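Local structure of divalent-cation tolerance protein CutA (Thermus thermophilus, 1NZA) at residues A[92-95]-A[96-99]; A[58-61]-A[62-65]; A[11-14]-A[15-19]. The protein is probably involved in resistance toward heavy metals and works as a homotrimer of ferredoxin-like subunits related to the GlnB family. All coordinates share one frame; numbering follows the deposited sequence.

Contact 1. Residues A[92-95]-A[96-99]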
# COMPACT_ATOMS: atom_id res chain seq x y z
N ARG A 92 13.12 -4.12 -13.35
CA ARG A 92 14.45 -4.66 -13.05
C ARG A 92 15.49 -3.61 -12.71
O ARG A 92 16.24 -3.75 -11.74
CB ARG A 92 14.94 -5.52 -14.22
CG ARG A 92 13.98 -6.64 -14.62
CD ARG A 92 14.49 -7.43 -15.82
NE ARG A 92 13.48 -8.34 -16.35
CZ ARG A 92 12.94 -9.35 -15.65
NH1 ARG A 92 13.32 -9.57 -14.40
NH2 ARG A 92 12.02 -10.12 -16.20
N GLU A 93 15.56 -2.55 -13.51
CA GLU A 93 16.53 -1.49 -13.26
C GLU A 93 16.21 -0.74 -11.97
O GLU A 93 17.12 -0.24 -11.30
CB GLU A 93 16.59 -0.54 -14.45
CG GLU A 93 17.07 -1.22 -15.73
CD GLU A 93 17.25 -0.25 -16.88
OE1 GLU A 93 18.07 0.68 -16.76
OE2 GLU A 93 16.57 -0.43 -17.91
N TYR A 94 14.93 -0.66 -11.63
CA TYR A 94 14.54 0.03 -10.40
C TYR A 94 14.93 -0.81 -9.19
O TYR A 94 15.46 -0.29 -8.21
CB TYR A 94 13.03 0.28 -10.37
CG TYR A 94 12.58 1.01 -9.13
CD1 TYR A 94 12.86 2.37 -8.95
CD2 TYR A 94 11.93 0.34 -8.10
CE1 TYR A 94 12.50 3.04 -7.78
CE2 TYR A 94 11.56 1.00 -6.92
CZ TYR A 94 11.85 2.35 -6.78
OH TYR A 94 11.48 3.01 -5.63
N LEU A 95 14.68 -2.11 -9.26
CA LEU A 95 15.02 -3.00 -8.16
C LEU A 95 16.52 -3.10 -7.94
O LEU A 95 16.97 -3.26 -6.80
CB LEU A 95 14.42 -4.39 -8.40
CG LEU A 95 12.89 -4.45 -8.37
CD1 LEU A 95 12.43 -5.89 -8.57
CD2 LEU A 95 12.38 -3.89 -7.05
N ASP A 96 17.30 -3.00 -9.01
CA ASP A 96 18.75 -3.05 -8.88
C ASP A 96 19.20 -1.80 -8.14
O ASP A 96 20.03 -1.87 -7.23
CB ASP A 96 19.42 -3.11 -10.26
CG ASP A 96 20.93 -3.21 -10.16
OD1 ASP A 96 21.42 -4.14 -9.48
OD2 ASP A 96 21.64 -2.38 -10.77
N TRP A 97 18.65 -0.66 -8.53
CA TRP A 97 18.96 0.61 -7.89
C TRP A 97 18.61 0.50 -6.42
O TRP A 97 19.32 1.02 -5.55
CB TRP A 97 18.14 1.74 -8.53
CG TRP A 97 18.14 3.02 -7.73
CD1 TRP A 97 19.14 3.96 -7.68
CD2 TRP A 97 17.12 3.48 -6.84
NE1 TRP A 97 18.80 4.97 -6.81
CE2 TRP A 97 17.56 4.70 -6.28
CE3 TRP A 97 15.86 2.98 -6.46
CZ2 TRP A 97 16.80 5.43 -5.36
CZ3 TRP A 97 15.10 3.70 -5.54
CH2 TRP A 97 15.58 4.91 -5.00
N LEU A 98 17.51 -0.19 -6.14
CA LEU A 98 17.04 -0.38 -4.77
C LEU A 98 18.06 -1.17 -3.95
O LEU A 98 18.41 -0.77 -2.84
CB LEU A 98 15.69 -1.11 -4.79
CG LEU A 98 14.88 -1.23 -3.50
CD1 LEU A 98 13.48 -1.73 -3.83
CD2 LEU A 98 15.57 -2.16 -2.52
N ARG A 99 18.55 -2.28 -4.50
CA ARG A 99 19.53 -3.09 -3.78
C ARG A 99 20.87 -2.35 -3.71
O ARG A 99 21.49 -2.29 -2.65
CB ARG A 99 19.72 -4.44 -4.48
CG ARG A 99 18.47 -5.30 -4.48
CD ARG A 99 18.78 -6.71 -4.98
NE ARG A 99 19.31 -6.71 -6.34
CZ ARG A 99 18.56 -6.64 -7.43
NH1 ARG A 99 17.24 -6.57 -7.34
NH2 ARG A 99 19.13 -6.65 -8.63
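Tyr94 and Trp97 meet one turn apart on the C-terminal helix 92-100 of this CutA chain, a helix that follows the ferredoxin-like core and packs on the end of strand 47-60 and the start of strand 30-42. The touching atoms are Tyr94 CE1 and Trp97 CZ3, 3.5 Å apart, and the two six-membered rings are inclined at 37°, neither stacked nor edge-to-face. Both side chains have CG anti to the backbone N (chi1 -179° in Tyr94, 166° in Trp97), which sends the two rings off the same flank of the helix. Tyr94 O also lies in the plane of the indole, at its edge. Broad rings suit this flank: both lie on Cys30, and Tyr94 also on Lys58.

Leu95 and Leu98 run side by side, with CD2 of Leu95 4.0 Å from CD1 of Leu98. They serve different surfaces: Leu98 is buried against the aliphatic parts of Lys58 and Thr60, CB and CG2, while the partly exposed Leu95 packs on Val83 of the second subunit, whose Arg42 is reached by Trp97.

Underneath run four backbone hydrogen bonds of the alpha-helical i to i+4 pattern, from Asp96 N to Arg92 O through to Arg99 N to Leu95 O. Arg99 bends back at chi3, which lays its guanidinium beside the helix; NH1 forms a salt bridge with Glu2 OE1, and Leu95 O lies over one face of the group, 3.4 Å from Arg99 NH1.

Contact 2. Residues A[58-61]-A[62-65]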
# COMPACT_ATOMS: atom_id res chain seq x y z
N LYS A 58 11.08 1.44 0.64
CA LYS A 58 11.63 0.47 -0.31
C LYS A 58 12.97 -0.01 0.24
O LYS A 58 13.95 0.73 0.25
CB LYS A 58 11.83 1.13 -1.68
CG LYS A 58 10.70 2.06 -2.09
CD LYS A 58 9.36 1.34 -2.16
CE LYS A 58 8.23 2.35 -2.07
NZ LYS A 58 8.46 3.50 -2.99
N THR A 59 13.02 -1.27 0.67
CA THR A 59 14.25 -1.80 1.26
C THR A 59 14.44 -3.29 0.94
O THR A 59 13.87 -3.80 -0.02
CB THR A 59 14.21 -1.58 2.78
OG1 THR A 59 15.44 -2.00 3.38
CG2 THR A 59 13.05 -2.34 3.39
N THR A 60 15.27 -3.97 1.74
CA THR A 60 15.53 -5.40 1.53
C THR A 60 15.48 -6.17 2.86
O THR A 60 15.57 -5.58 3.94
CB THR A 60 16.91 -5.64 0.90
OG1 THR A 60 17.93 -5.32 1.85
CG2 THR A 60 17.09 -4.77 -0.33
N THR A 61 15.35 -7.48 2.77
CA THR A 61 15.30 -8.32 3.96
C THR A 61 16.60 -8.25 4.75
O THR A 61 16.62 -8.46 5.96
CB THR A 61 15.02 -9.79 3.60
OG1 THR A 61 15.95 -10.23 2.60
CG2 THR A 61 13.60 -9.95 3.09
N HIS A 62 17.70 -7.96 4.06
CA HIS A 62 18.99 -7.87 4.73
C HIS A 62 19.11 -6.61 5.58
O HIS A 62 19.78 -6.62 6.62
CB HIS A 62 20.13 -7.92 3.71
CG HIS A 62 21.50 -7.84 4.33
ND1 HIS A 62 22.03 -6.66 4.80
CD2 HIS A 62 22.42 -8.80 4.57
CE1 HIS A 62 23.23 -6.90 5.31
NE2 HIS A 62 23.49 -8.19 5.19
N ALA A 63 18.46 -5.54 5.14
CA ALA A 63 18.50 -4.28 5.87
C ALA A 63 17.41 -4.21 6.93
O ALA A 63 17.56 -3.50 7.93
CB ALA A 63 18.36 -3.11 4.90
N PHE A 64 16.33 -4.96 6.73
CA PHE A 64 15.20 -4.94 7.65
C PHE A 64 15.53 -4.99 9.14
O PHE A 64 15.01 -4.20 9.92
CB PHE A 64 14.21 -6.06 7.32
CG PHE A 64 12.89 -5.90 8.02
CD1 PHE A 64 12.03 -4.86 7.68
CD2 PHE A 64 12.52 -6.76 9.04
CE1 PHE A 64 10.83 -4.67 8.34
CE2 PHE A 64 11.31 -6.59 9.72
CZ PHE A 64 10.46 -5.54 9.36
N PRO A 65 16.38 -5.95 9.58
CA PRO A 65 16.71 -6.02 11.00
C PRO A 65 17.27 -4.70 11.53
O PRO A 65 16.92 -4.26 12.62
CB PRO A 65 17.75 -7.14 11.06
CG PRO A 65 17.35 -8.02 9.92
CD PRO A 65 17.04 -7.03 8.83
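Between Thr60 and Phe64 the backbone leaves the extended strand conformation and winds into a turn, and Thr60 O takes the amide of Phe64 at 3.0 Å, together with a weaker, more bent bond from Ala63 N. One carbonyl at the end of strand 47-60 thus collects two amides of the following turn.

The Thr60 side chain adds a weak bond to one of these amides. Its OG1 sits between the backbone N and the carbonyl carbon (chi1 70°), a position from which it faces the turn and accepts from Ala63 N at 3.3 Å. Ala63 N is therefore shared between the carbonyl and the hydroxyl of one residue. Threonine suits this place: the beta-branched chain is at home at a strand end, and its hydroxyl serves the turn.

Ala63 CB lies 3.5 Å from Thr59 OG1 and 3.8 Å from Thr60 OG1. A small methyl fits against both hydroxyls here and still allows contact with Thr102. Thr59 OG1 is itself hydrogen-bonded to Leu27 O, which ties the strand end to a loop. At the exposed Pro65, CD rests 3.2 Å from Thr61 O. Proline has no amide hydrogen to donate, a lack easily tolerated in the first turn of a helix.

Phe64 turns its ring away from the turn and onto Val5, Ile82 and Ala84, so that it packs between helix 64-74 and strands 2-9 and 82-86, where a large apolar side chain is at home. Such a tight strand-to-helix connection, with amides gathered by the last strand residue, is the beta-alpha junction opening the second helical crossover of the ferredoxin-like fold.

Contact 3. Residues A[11-14]-A[15-19]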
# COMPACT_ATOMS: atom_id res chain seq x y z
N SER A 11 3.14 12.29 13.34
CA SER A 11 3.32 13.65 12.82
C SER A 11 4.25 13.72 11.62
O SER A 11 5.04 12.81 11.38
CB SER A 11 3.87 14.56 13.92
OG SER A 11 5.17 14.14 14.30
N GLU A 12 4.16 14.82 10.89
CA GLU A 12 5.00 15.05 9.72
C GLU A 12 6.47 15.10 10.16
O GLU A 12 7.36 14.64 9.45
CB GLU A 12 4.63 16.36 9.04
CG GLU A 12 5.47 16.68 7.82
CD GLU A 12 5.23 18.07 7.29
OE1 GLU A 12 4.05 18.45 7.10
OE2 GLU A 12 6.22 18.80 7.06
N GLU A 13 6.69 15.67 11.34
CA GLU A 13 8.02 15.80 11.92
C GLU A 13 8.71 14.44 12.01
O GLU A 13 9.82 14.26 11.52
CB GLU A 13 7.93 16.42 13.32
CG GLU A 13 9.24 16.42 14.11
CD GLU A 13 10.30 17.32 13.49
OE1 GLU A 13 10.05 18.53 13.33
OE2 GLU A 13 11.40 16.80 13.17
N VAL A 14 8.04 13.49 12.66
CA VAL A 14 8.58 12.14 12.82
C VAL A 14 8.69 11.46 11.46
O VAL A 14 9.67 10.77 11.17
CB VAL A 14 7.69 11.28 13.75
CG1 VAL A 14 8.13 9.82 13.69
CG2 VAL A 14 7.78 11.80 15.17
N ALA A 15 7.67 11.66 10.63
CA ALA A 15 7.67 11.06 9.30
C ALA A 15 8.95 11.42 8.55
O ALA A 15 9.66 10.55 8.05
CB ALA A 15 6.45 11.52 8.52
N ARG A 16 9.26 12.71 8.48
CA ARG A 16 10.45 13.17 7.78
C ARG A 16 11.76 12.72 8.43
O ARG A 16 12.70 12.33 7.73
CB ARG A 16 10.42 14.70 7.66
CG ARG A 16 9.28 15.21 6.80
CD ARG A 16 9.33 16.72 6.66
NE ARG A 16 10.54 17.15 5.96
CZ ARG A 16 10.72 17.05 4.65
NH1 ARG A 16 11.86 17.47 4.11
NH2 ARG A 16 9.77 16.55 3.88
N THR A 17 11.81 12.78 9.75
CA THR A 17 13.01 12.37 10.48
C THR A 17 13.31 10.90 10.18
O THR A 17 14.46 10.54 9.88
CB THR A 17 12.81 12.53 12.00
OG1 THR A 17 12.53 13.90 12.29
CG2 THR A 17 14.06 12.09 12.75
N ILE A 18 12.29 10.05 10.27
CA ILE A 18 12.50 8.63 9.99
C ILE A 18 12.83 8.38 8.52
O ILE A 18 13.73 7.60 8.20
CB ILE A 18 11.27 7.80 10.42
CG1 ILE A 18 11.20 7.74 11.94
CG2 ILE A 18 11.33 6.40 9.83
CD1 ILE A 18 9.96 7.06 12.47
N ALA A 19 12.11 9.05 7.62
CA ALA A 19 12.38 8.86 6.20
C ALA A 19 13.82 9.25 5.87
O ALA A 19 14.53 8.51 5.19
CB ALA A 19 11.42 9.70 5.36
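Ser11 O receives Ala15 N at 3.0 Å, the first i to i+4 bond of helix 12-24. Ser11 is also the N-cap: its OG accepts a weak but nearly straight bond from Val14 N, and a short hydroxyl side chain suits a place where early amides lack a preceding turn.

Glu12 stretches alongside Arg16, its OE2 3.8 Å from Arg16 CD. The charged ends are not in contact, OE2 and Arg16 NE being 4.8 Å apart, although the opposite charges probably attract; the guanidinium finds its salt bridge with Glu49 of the second subunit. Acidic residues in a first turn should also interact favourably with the helix dipole.

Glu13 O is gripped twice by Thr17, by the amide at 3.0 Å and by OG1 at 2.8 Å, from opposite faces of the carbonyl plane. With OG1 anti to the carbonyl carbon (chi1 -59°), the hydroxyl folds back onto the preceding turn, a common way for threonine to be satisfied within a helix.

Val14 lies beside Ile18, CG1 meeting CD1 of Ile18 at 3.5 Å, and the two branched chains form an apolar strip. That strip packs on Val9 of strand 2-9, Ile18 also reaching Leu55 of strand 47-60, while the small Ala15 and Ala19 let the helix lie close to Ile33 of strand 30-42.

Overall arrangement
From the N terminus the contacts come in series, none nested in or crossing another, and each closes only a local turn. Contact 3 opens helix 12-24, which lies on the sheet after strand 2-9. Contact 2 turns the end of strand 47-60 into helix 64-74, on the opposite side of the chain's centre, the centres of contacts 2 and 3 being about 19 Å apart. Contact 1 lies in the last helix, and it meets contact 2 directly: Leu98 CD2 comes within 3.4 Å of Thr59 O. Contacts 1 and 3 do not touch. All three reach the second subunit, and contact 2 the third as well, so each joins the fold to the trimer.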